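Local coordinates for hypothetical protein yibA (Escherichia coli, PDB 1OYZ), which is of unknown function, tentatively linked to oxidoreductase activity, and folds into a curved array of paired helices that includes HEAT repeats, at residues T259-F264 and I269-I274. Sequence-based numbering, arbitrary orientation.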
loop_
_atom_site.group_PDB
_atom_site.type_symbol
_atom_site.label_atom_id
_atom_site.label_comp_id
_atom_site.label_asym_id
_atom_site.label_seq_id
_atom_site.Cartn_x
_atom_site.Cartn_y
_atom_site.Cartn_z
ATOM N N THR A 259 23.429 -12.139 -24.981
ATOM C CA THR A 259 23.210 -13.579 -24.883
ATOM C C THR A 259 21.720 -13.957 -24.731
ATOM O O THR A 259 21.255 -14.961 -25.290
ATOM C CB THR A 259 23.942 -14.154 -23.645
ATOM O OG1 THR A 259 25.356 -14.098 -23.856
ATOM C CG2 THR A 259 23.531 -15.579 -23.390
HETATM N N MSE A 260 20.998 -13.161 -23.943
HETATM C CA MSE A 260 19.580 -13.410 -23.653
HETATM C C MSE A 260 18.691 -13.211 -24.877
HETATM O O MSE A 260 17.634 -13.846 -24.999
HETATM C CB MSE A 260 19.116 -12.504 -22.515
HETATM C CG MSE A 260 19.891 -12.749 -21.220
HETATM SE SE MSE A 260 19.369 -11.483 -19.858
HETATM C CE MSE A 260 20.997 -10.434 -19.684
ATOM N N LEU A 261 19.130 -12.329 -25.770
ATOM C CA LEU A 261 18.405 -12.077 -27.005
ATOM C C LEU A 261 18.093 -13.412 -27.706
ATOM O O LEU A 261 16.995 -13.607 -28.230
ATOM C CB LEU A 261 19.238 -11.175 -27.948
ATOM C CG LEU A 261 19.354 -9.662 -27.677
ATOM C CD1 LEU A 261 20.334 -9.003 -28.663
ATOM C CD2 LEU A 261 17.965 -9.010 -27.808
ATOM N N TYR A 262 19.052 -14.339 -27.693
ATOM C CA TYR A 262 18.859 -15.621 -28.364
ATOM C C TYR A 262 18.246 -16.677 -27.461
ATOM O O TYR A 262 17.978 -17.799 -27.896
ATOM C CB TYR A 262 20.200 -16.146 -28.897
ATOM C CG TYR A 262 20.991 -15.116 -29.669
ATOM C CD1 TYR A 262 21.764 -14.160 -29.002
ATOM C CD2 TYR A 262 20.922 -15.053 -31.065
ATOM C CE1 TYR A 262 22.449 -13.161 -29.705
ATOM C CE2 TYR A 262 21.598 -14.063 -31.774
ATOM C CZ TYR A 262 22.355 -13.118 -31.088
ATOM O OH TYR A 262 22.996 -12.127 -31.787
ATOM N N LYS A 263 18.018 -16.302 -26.212
ATOM C CA LYS A 263 17.478 -17.201 -25.208
ATOM C C LYS A 263 15.964 -17.131 -25.013
ATOM O O LYS A 263 15.336 -18.133 -24.708
ATOM C CB LYS A 263 18.196 -16.937 -23.874
ATOM C CG LYS A 263 17.878 -17.903 -22.750
ATOM C CD LYS A 263 18.720 -17.603 -21.505
ATOM C CE LYS A 263 18.422 -18.607 -20.390
ATOM N NZ LYS A 263 19.333 -18.496 -19.211
ATOM N N PHE A 264 15.380 -15.959 -25.196
ATOM C CA PHE A 264 13.936 -15.782 -24.993
ATOM C C PHE A 264 13.220 -15.433 -26.303
ATOM O O PHE A 264 13.657 -14.554 -27.048
ATOM C CB PHE A 264 13.720 -14.676 -23.956
ATOM C CG PHE A 264 14.332 -14.986 -22.605
ATOM C CD1 PHE A 264 13.595 -15.655 -21.625
ATOM C CD2 PHE A 264 15.653 -14.645 -22.326
ATOM C CE1 PHE A 264 14.166 -15.977 -20.394
ATOM C CE2 PHE A 264 16.228 -14.962 -21.106
ATOM C CZ PHE A 264 15.491 -15.630 -20.131
ATOM N N ILE A 269 12.022 -6.492 -24.781
ATOM C CA ILE A 269 12.354 -5.821 -23.526
ATOM C C ILE A 269 13.872 -5.844 -23.282
ATOM O O ILE A 269 14.449 -4.916 -22.717
ATOM C CB ILE A 269 11.567 -6.463 -22.338
ATOM C CG1 ILE A 269 11.755 -5.606 -21.077
ATOM C CG2 ILE A 269 11.988 -7.935 -22.129
ATOM C CD1 ILE A 269 11.041 -6.154 -19.849
ATOM N N ILE A 270 14.503 -6.908 -23.749
ATOM C CA ILE A 270 15.941 -7.077 -23.649
ATOM C C ILE A 270 16.607 -6.024 -24.558
ATOM O O ILE A 270 17.535 -5.303 -24.148
ATOM C CB ILE A 270 16.326 -8.516 -24.099
ATOM C CG1 ILE A 270 15.622 -9.530 -23.196
ATOM C CG2 ILE A 270 17.841 -8.710 -24.072
ATOM C CD1 ILE A 270 15.859 -10.977 -23.566
ATOM N N THR A 271 16.104 -5.917 -25.783
ATOM C CA THR A 271 16.647 -4.963 -26.737
ATOM C C THR A 271 16.512 -3.558 -26.201
ATOM O O THR A 271 17.394 -2.726 -26.404
ATOM C CB THR A 271 15.930 -5.088 -28.101
ATOM O OG1 THR A 271 16.174 -6.393 -28.635
ATOM C CG2 THR A 271 16.443 -4.043 -29.097
ATOM N N SER A 272 15.421 -3.292 -25.491
ATOM C CA SER A 272 15.208 -1.961 -24.915
ATOM C C SER A 272 16.315 -1.612 -23.936
ATOM O O SER A 272 16.883 -0.529 -23.969
ATOM C CB SER A 272 13.883 -1.887 -24.150
ATOM O OG SER A 272 12.786 -2.069 -25.021
ATOM N N ALA A 273 16.583 -2.546 -23.040
ATOM C CA ALA A 273 17.603 -2.348 -22.033
ATOM C C ALA A 273 18.922 -2.135 -22.762
ATOM O O ALA A 273 19.686 -1.236 -22.415
ATOM C CB ALA A 273 17.676 -3.566 -21.116
ATOM N N ILE A 274 19.190 -2.945 -23.780
ATOM C CA ILE A 274 20.432 -2.787 -24.524
ATOM C C ILE A 274 20.568 -1.411 -25.176
ATOM O O ILE A 274 21.659 -0.824 -25.199
ATOM C CB ILE A 274 20.566 -3.859 -25.594
ATOM C CG1 ILE A 274 20.630 -5.235 -24.921
ATOM C CG2 ILE A 274 21.789 -3.567 -26.453
ATOM C CD1 ILE A 274 20.874 -6.375 -25.862
#
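M260 and I270 meet between the C-terminal part of helix 254-261 and the first turn of helix 268-277, a worked example of how apolar side chains close a short helical hairpin at its turn. The CB of M260, a selenomethionine, lies 3.7 Å from I270 CD1, while the rest of its chain runs away from the second helix and bends at chi3. The same methyl also sits against the carbonyl oxygen of M260, which accepts the backbone N-H groups of both K263 and F264.

Of the first segment, L261 has the most surface covered. Its chi1 of -76° sets CG beside the backbone N, opposite the carbonyl carbon, and from there one branch goes to I270 and T271, the other to I274. L261 CD2 rests 3.8 Å from I270 CG2, the two side chains passing one another while running opposite ways, and it also comes to 3.3 Å from T271 OG1, a hydroxyl weakly hydrogen-bonded to N267 O one turn earlier. L261 CD1 instead meets I274 CD1 tip to tip at 3.9 Å. With an alanine here, both branches would be gone, and I270 and I274 would probably be left with a gap between them and the first helix. The backbone of L261 contributes too, its carbonyl oxygen receiving a hydrogen bond from N267 ND2 in the connecting turn.

F264, already beyond the helix, brings its ring back, F264 CD2 lying 3.9 Å from I270 CD1 with the two side chains set nearly square to each other. That one methyl thus touches both M260 and F264, while I270 also reaches I242 of helix 239-248. Between the segments the chemistry is almost wholly apolar: the pairing probably rests on fit and burial, with the N267 bonds likely to help fix the turn.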